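Local coordinates for O-ureido-L-serine synthase (Streptomyces lavendulae, PDB 3X44), which joins hydroxyurea to O-acetyl-L-serine with the help of pyridoxal 5'-phosphate, making O-ureido-L-serine for the antibiotic D-cycloserine, and also makes cysteine from sulfide, at residues E278-P281 with E282-L286; D243-T246 with A247-T250; V50-D53 with A54-K57. The protein carries 1 engineered substitution. One frame throughout, in Å; residues are numbered along the deposited sequence.

Contact 1. Residues E278-P281 with E282-L286; sequences EHAP and EGTVL
Thr284 places its OG1 next to its own backbone N and anti to its carbonyl carbon (chi1 -66°). This rotamer brings the hydroxyl to the carbonyl O of Pro281, which the turn already offers to the amide of Thr284. Two hydrogen bonds then hold that one oxygen. Thr284 OG1 donates to Pro281 O over 2.6 Å, and Thr284 N donates to Pro281 O over 3.2 Å. Neither donor lies in the carbonyl plane: OG1 is tilted from it by 23° and the amide by 27°. The amide bond closes a type II beta turn from Pro281 to Thr284. Pro281 is the first residue of the turn, and Gly283, with positive phi, is the third.

The hydroxyl also packs against the proline ring. Thr284 OG1 lies 3.4 Å from Pro281 CG and at a similar distance from CD. The methyl branch, Thr284 CG2, anti to the backbone N, meets Ala280 CB at 3.9 Å. Glu282 is the second residue of the turn; its CB still touches Pro281 C, and its side chain also meets His26.

Thr284 is buried, although the turn is at the surface. Its side chain also touches Arg168, Asp170 and His171. The turn links helix 264-278 to strand 285-290. Leu286, in that strand, packs on Ile276 and Ala277 of the helix, while the backbones of Thr284 and Leu286 bond to Ser28 in the neighbouring strand 28-33.

Contact 2. Residues D243-T246 with A247-T250; sequences DEVT and ARDT
Thr246 O takes two hydrogen bonds from Thr250, four residues on in helix 244-257. Thr250 OG1 donates to Thr246 O over 2.7 Å, and Thr250 N donates to Thr246 O over 2.9 Å. The two donors arrive from opposite faces of the carbonyl plane, with the hydroxyl 37° above it. Thr250 can do this because OG1 lies beside its own backbone N (chi1 -54°), which turns the hydroxyl back along the helix. Its side chain runs alongside that of Thr246.

The helix starts after Asp243, the N-cap, which joins it to strand 238-242. Thr246 N donates to Asp243 OD2 over 2.8 Å, meeting that oxygen from above the carboxylate plane. Thr246 OG1 donates to the other oxygen, Asp243 OD1, in a very short bond. Asp243 O in turn accepts from Ala247 N in the carbonyl plane, at 3.1 Å.

On another side of the helix, Val245 CG1 lies beside two polar groups, 4.0 Å from Asp249 OD1 and slightly farther from Arg248 NH2. Arg248 grips Asp249 side-on, with NE and NH2 both directed at OD2. NE reaches OD2 on the anti side at 3.0 Å, NH2 on the syn side. OD2 lies almost in the guanidinium plane, at its edge. The third nitrogen, NH1, bonds to Phe301 O. Glu244 OE2 accepts from Gln218 N. Ala247 and Thr250 pack on helix 264-278, and the Ala247 side chain is about 7 Å from that of Ser265, a pyridoxal 5'-phosphate-binding residue.

The cap satisfies the amide of Thr246, and the helix end would probably stabilise the charge of Asp243.

Contact 3. Residues V50-D53 with A54-K57; sequences VVLD and AEAK
Asp53 and Lys57 meet one helical turn apart at the end of helix 43-56. Lys57 NZ makes a salt bridge with the Asp53 carboxylate. Its bond to Asp53 OD2 is weak, at 3.2 Å, and the place of OD1 is less sure. A water also spans the pair: it donates to Asp53 OD2 over 2.6 Å and accepts from Lys57 NZ at 3.1 Å. The lysine chain is bent at chi2 and chi4, and CD passes close to Asp53 O before NZ comes round to the carboxylate.

Glu55 lies on another side of the helix. Its CG lies beside the backbone N (chi1 -62°) and the chain is extended beyond it, which carries the carboxylate back over the preceding turn. Glu55 OE1 comes to 3.7 Å from Val51 CG1, and OE2 lies equally far from Leu52 CD2.

Backbone bonds carry the helix through the segments, as in Ala56 N to Leu52 O at 3.0 Å, but the last one, Lys57 N to Asp53 O, is weak.

The next shell fixes the Glu55 carboxylate. Tyr87 OH bonds to OE1, and Arg85 makes a salt bridge with OE2. Val51 packs on Leu78 and Val81 of helix 73-85, and Leu52 touches Gly166 of a neighbouring subunit.

The i to i+4 Asp-Lys salt bridge closes the C-terminal end of the helix. This helix begins at Ala43, the engineered replacement for the cofactor-bearing lysine.

Overall arrangement
The three contacts lie in series along the chain, contact 3 first, then contact 2 and contact 1. Contacts 1 and 2 are neighbours, with centres 21 Å apart and nearest atoms about 9 Å apart. Helix 264-278 relates them: contact 2 packs on it, and contact 1 follows its end. Contact 3 is on the opposite side of the chain's centre, with its centre 37 Å from that of contact 2 and 42 Å from that of contact 1. The bound cofactor-product adduct is about 11 Å from the side chain of Ala247 in contact 2 and about 11 Å from that of Val50 in contact 3. Contact 1 lies away from the cofactor-binding residues.

Contact 1. Residues E278-P281 with E282-L286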
loop_
_atom_site.group_PDB
_atom_site.type_symbol
_atom_site.label_atom_id
_atom_site.label_comp_id
_atom_site.label_asym_id
_atom_site.label_seq_id
_atom_site.Cartn_x
_atom_site.Cartn_y
_atom_site.Cartn_z
ATOM N N GLU A 278 -16.857 -10.934 26.171
ATOM C CA GLU A 278 -18.075 -11.488 26.747
ATOM C C GLU A 278 -18.691 -10.602 27.829
ATOM O O GLU A 278 -19.896 -10.353 27.822
ATOM C CB GLU A 278 -17.786 -12.872 27.338
ATOM C CG GLU A 278 -18.369 -14.035 26.542
ATOM C CD GLU A 278 -17.575 -15.325 26.718
ATOM O OE1 GLU A 278 -18.194 -16.383 26.967
ATOM O OE2 GLU A 278 -16.331 -15.281 26.606
ATOM N N HIS A 279 -17.866 -10.129 28.757
ATOM C CA HIS A 279 -18.353 -9.292 29.849
ATOM C C HIS A 279 -17.946 -7.821 29.735
ATOM O O HIS A 279 -17.920 -7.100 30.737
ATOM C CB HIS A 279 -17.866 -9.841 31.199
ATOM C CG HIS A 279 -17.710 -11.332 31.234
ATOM N ND1 HIS A 279 -16.654 -11.953 31.865
ATOM C CD2 HIS A 279 -18.477 -12.323 30.720
ATOM C CE1 HIS A 279 -16.775 -13.262 31.737
ATOM N NE2 HIS A 279 -17.874 -13.514 31.048
ATOM N N ALA A 280 -17.640 -7.371 28.520
ATOM C CA ALA A 280 -17.232 -5.980 28.304
ATOM C C ALA A 280 -18.395 -5.082 27.877
ATOM O O ALA A 280 -19.390 -5.557 27.337
ATOM C CB ALA A 280 -16.122 -5.922 27.253
ATOM N N PRO A 281 -18.288 -3.768 28.134
ATOM C CA PRO A 281 -19.357 -2.838 27.750
ATOM C C PRO A 281 -19.532 -2.758 26.239
ATOM O O PRO A 281 -18.597 -3.011 25.481
ATOM C CB PRO A 281 -18.910 -1.501 28.338
ATOM C CG PRO A 281 -17.438 -1.636 28.526
ATOM C CD PRO A 281 -17.182 -3.083 28.826
ATOM N N GLU A 282 -20.735 -2.401 25.806
ATOM C CA GLU A 282 -21.030 -2.285 24.385
ATOM C C GLU A 282 -20.077 -1.300 23.708
ATOM O O GLU A 282 -19.717 -0.280 24.288
ATOM C CB GLU A 282 -22.475 -1.821 24.193
ATOM C CG GLU A 282 -23.460 -2.445 25.175
ATOM C CD GLU A 282 -24.835 -2.669 24.565
ATOM O OE1 GLU A 282 -25.498 -3.665 24.933
ATOM O OE2 GLU A 282 -25.251 -1.847 23.718
ATOM N N GLY A 283 -19.675 -1.614 22.481
ATOM C CA GLY A 283 -18.766 -0.747 21.746
ATOM C C GLY A 283 -17.294 -1.084 21.929
ATOM O O GLY A 283 -16.444 -0.609 21.178
ATOM N N THR A 284 -16.997 -1.909 22.928
ATOM C CA THR A 284 -15.623 -2.308 23.227
ATOM C C THR A 284 -14.919 -2.907 22.010
ATOM O O THR A 284 -15.439 -3.824 21.371
ATOM C CB THR A 284 -15.596 -3.335 24.381
ATOM O OG1 THR A 284 -16.056 -2.710 25.586
ATOM C CG2 THR A 284 -14.186 -3.874 24.600
ATOM N N VAL A 285 -13.741 -2.374 21.692
ATOM C CA VAL A 285 -12.947 -2.854 20.561
ATOM C C VAL A 285 -11.653 -3.508 21.055
ATOM O O VAL A 285 -10.919 -2.927 21.859
ATOM C CB VAL A 285 -12.579 -1.708 19.596
ATOM C CG1 VAL A 285 -11.796 -2.269 18.417
ATOM C CG2 VAL A 285 -13.840 -1.005 19.107
ATOM N N LEU A 286 -11.379 -4.714 20.565
ATOM C CA LEU A 286 -10.188 -5.448 20.969
ATOM C C LEU A 286 -9.351 -5.897 19.785
ATOM O O LEU A 286 -9.885 -6.197 18.722
ATOM C CB LEU A 286 -10.588 -6.681 21.780
ATOM C CG LEU A 286 -11.497 -6.440 22.984
ATOM C CD1 LEU A 286 -12.967 -6.624 22.583
ATOM C CD2 LEU A 286 -11.114 -7.414 24.087
#

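Contact 2. Residues D243-T246 with A247-T250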
loop_
_atom_site.group_PDB
_atom_site.type_symbol
_atom_site.label_atom_id
_atom_site.label_comp_id
_atom_site.label_asym_id
_atom_site.label_seq_id
_atom_site.Cartn_x
_atom_site.Cartn_y
_atom_site.Cartn_z
ATOM N N ASP A 243 -5.783 -21.855 28.738
ATOM C CA ASP A 243 -5.419 -23.258 28.623
ATOM C C ASP A 243 -5.237 -23.635 27.156
ATOM O O ASP A 243 -5.935 -23.127 26.274
ATOM C CB ASP A 243 -6.486 -24.136 29.283
ATOM C CG ASP A 243 -7.787 -24.133 28.524
ATOM O OD1 ASP A 243 -8.574 -23.188 28.713
ATOM O OD2 ASP A 243 -8.013 -25.072 27.731
ATOM N N GLU A 244 -4.301 -24.541 26.903
ATOM C CA GLU A 244 -3.986 -24.957 25.546
ATOM C C GLU A 244 -5.140 -25.527 24.735
ATOM O O GLU A 244 -5.236 -25.262 23.543
ATOM C CB GLU A 244 -2.817 -25.948 25.561
ATOM C CG GLU A 244 -3.029 -27.181 26.426
ATOM C CD GLU A 244 -1.732 -27.918 26.685
ATOM O OE1 GLU A 244 -1.773 -29.144 26.929
ATOM O OE2 GLU A 244 -0.666 -27.272 26.640
ATOM N N VAL A 245 -6.013 -26.300 25.373
ATOM C CA VAL A 245 -7.149 -26.890 24.673
ATOM C C VAL A 245 -8.086 -25.804 24.151
ATOM O O VAL A 245 -8.482 -25.824 22.979
ATOM C CB VAL A 245 -7.941 -27.851 25.592
ATOM C CG1 VAL A 245 -9.033 -28.558 24.796
ATOM C CG2 VAL A 245 -7.000 -28.871 26.197
ATOM N N THR A 246 -8.441 -24.858 25.012
ATOM C CA THR A 246 -9.316 -23.768 24.597
ATOM C C THR A 246 -8.680 -23.036 23.412
ATOM O O THR A 246 -9.358 -22.667 22.459
ATOM C CB THR A 246 -9.519 -22.750 25.729
ATOM O OG1 THR A 246 -10.162 -23.385 26.838
ATOM C CG2 THR A 246 -10.370 -21.596 25.247
ATOM N N ALA A 247 -7.368 -22.838 23.486
ATOM C CA ALA A 247 -6.627 -22.151 22.432
ATOM C C ALA A 247 -6.731 -22.922 21.123
ATOM O O ALA A 247 -6.982 -22.344 20.061
ATOM C CB ALA A 247 -5.156 -22.006 22.838
ATOM N N ARG A 248 -6.518 -24.233 21.221
ATOM C CA ARG A 248 -6.573 -25.138 20.080
ATOM C C ARG A 248 -7.955 -25.093 19.433
ATOM O O ARG A 248 -8.082 -25.030 18.207
ATOM C CB ARG A 248 -6.262 -26.565 20.556
ATOM C CG ARG A 248 -5.852 -27.529 19.462
ATOM C CD ARG A 248 -7.063 -28.165 18.788
ATOM N NE ARG A 248 -8.060 -28.650 19.740
ATOM C CZ ARG A 248 -8.087 -29.884 20.234
ATOM N NH1 ARG A 248 -7.170 -30.768 19.871
ATOM N NH2 ARG A 248 -9.042 -30.241 21.083
ATOM N N ASP A 249 -8.986 -25.121 20.268
ATOM C CA ASP A 249 -10.363 -25.086 19.787
ATOM C C ASP A 249 -10.690 -23.737 19.151
ATOM O O ASP A 249 -11.468 -23.660 18.202
ATOM C CB ASP A 249 -11.327 -25.347 20.947
ATOM C CG ASP A 249 -11.275 -26.778 21.441
ATOM O OD1 ASP A 249 -11.883 -27.054 22.495
ATOM O OD2 ASP A 249 -10.633 -27.626 20.778
ATOM N N THR A 250 -10.091 -22.673 19.672
ATOM C CA THR A 250 -10.346 -21.344 19.138
ATOM C C THR A 250 -9.674 -21.167 17.774
ATOM O O THR A 250 -10.197 -20.468 16.897
ATOM C CB THR A 250 -9.882 -20.273 20.140
ATOM O OG1 THR A 250 -10.510 -20.524 21.407
ATOM C CG2 THR A 250 -10.270 -18.895 19.674
#

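Contact 3. Residues V50-D53 with A54-K57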
loop_
_atom_site.group_PDB
_atom_site.type_symbol
_atom_site.label_atom_id
_atom_site.label_comp_id
_atom_site.label_asym_id
_atom_site.label_seq_id
_atom_site.Cartn_x
_atom_site.Cartn_y
_atom_site.Cartn_z
ATOM N N VAL A 50 17.587 -8.383 14.111
ATOM C CA VAL A 50 18.819 -8.825 14.745
ATOM C C VAL A 50 19.972 -8.892 13.745
ATOM O O VAL A 50 21.096 -8.483 14.048
ATOM C CB VAL A 50 18.632 -10.211 15.408
ATOM C CG1 VAL A 50 19.963 -10.711 15.944
ATOM C CG2 VAL A 50 17.598 -10.114 16.540
ATOM N N VAL A 51 19.684 -9.400 12.554
ATOM C CA VAL A 51 20.685 -9.523 11.500
ATOM C C VAL A 51 21.156 -8.151 11.006
ATOM O O VAL A 51 22.359 -7.905 10.882
ATOM C CB VAL A 51 20.122 -10.339 10.312
ATOM C CG1 VAL A 51 20.981 -10.149 9.073
ATOM C CG2 VAL A 51 20.063 -11.801 10.692
ATOM N N LEU A 52 20.212 -7.257 10.730
ATOM C CA LEU A 52 20.549 -5.911 10.269
ATOM C C LEU A 52 21.368 -5.175 11.331
ATOM O O LEU A 52 22.359 -4.515 11.024
ATOM C CB LEU A 52 19.277 -5.115 9.968
ATOM C CG LEU A 52 18.431 -5.547 8.764
ATOM C CD1 LEU A 52 17.260 -4.594 8.619
ATOM C CD2 LEU A 52 19.270 -5.564 7.493
ATOM N N ASP A 53 20.943 -5.300 12.585
ATOM C CA ASP A 53 21.625 -4.660 13.705
ATOM C C ASP A 53 23.055 -5.183 13.821
ATOM O O ASP A 53 24.001 -4.413 14.003
ATOM C CB ASP A 53 20.863 -4.952 15.002
ATOM C CG ASP A 53 21.616 -4.489 16.241
ATOM O OD1 ASP A 53 21.596 -3.278 16.523
ATOM O OD2 ASP A 53 22.216 -5.341 16.929
ATOM N N ALA A 54 23.195 -6.502 13.718
ATOM C CA ALA A 54 24.498 -7.151 13.810
ATOM C C ALA A 54 25.404 -6.682 12.680
ATOM O O ALA A 54 26.601 -6.467 12.888
ATOM C CB ALA A 54 24.337 -8.667 13.757
ATOM N N GLU A 55 24.835 -6.529 11.488
ATOM C CA GLU A 55 25.601 -6.070 10.332
ATOM C C GLU A 55 26.113 -4.648 10.557
ATOM O O GLU A 55 27.276 -4.352 10.293
ATOM C CB GLU A 55 24.739 -6.090 9.063
ATOM C CG GLU A 55 24.221 -7.463 8.666
ATOM C CD GLU A 55 23.402 -7.426 7.392
ATOM O OE1 GLU A 55 23.318 -8.462 6.702
ATOM O OE2 GLU A 55 22.844 -6.357 7.077
ATOM N N ALA A 56 25.243 -3.772 11.051
ATOM C CA ALA A 56 25.626 -2.382 11.278
ATOM C C ALA A 56 26.653 -2.263 12.389
ATOM O O ALA A 56 27.389 -1.274 12.467
ATOM C CB ALA A 56 24.401 -1.550 11.611
ATOM N N LYS A 57 26.696 -3.273 13.251
ATOM C CA LYS A 57 27.635 -3.279 14.360
ATOM C C LYS A 57 28.906 -4.025 13.978
ATOM O O LYS A 57 29.803 -4.196 14.802
ATOM C CB LYS A 57 26.992 -3.924 15.587
ATOM C CG LYS A 57 26.212 -2.940 16.447
ATOM C CD LYS A 57 24.867 -3.508 16.879
ATOM C CE LYS A 57 24.064 -2.470 17.651
ATOM N NZ LYS A 57 23.403 -3.043 18.853
HETATM O O HOH W 1 21.599 -5.534 19.425
#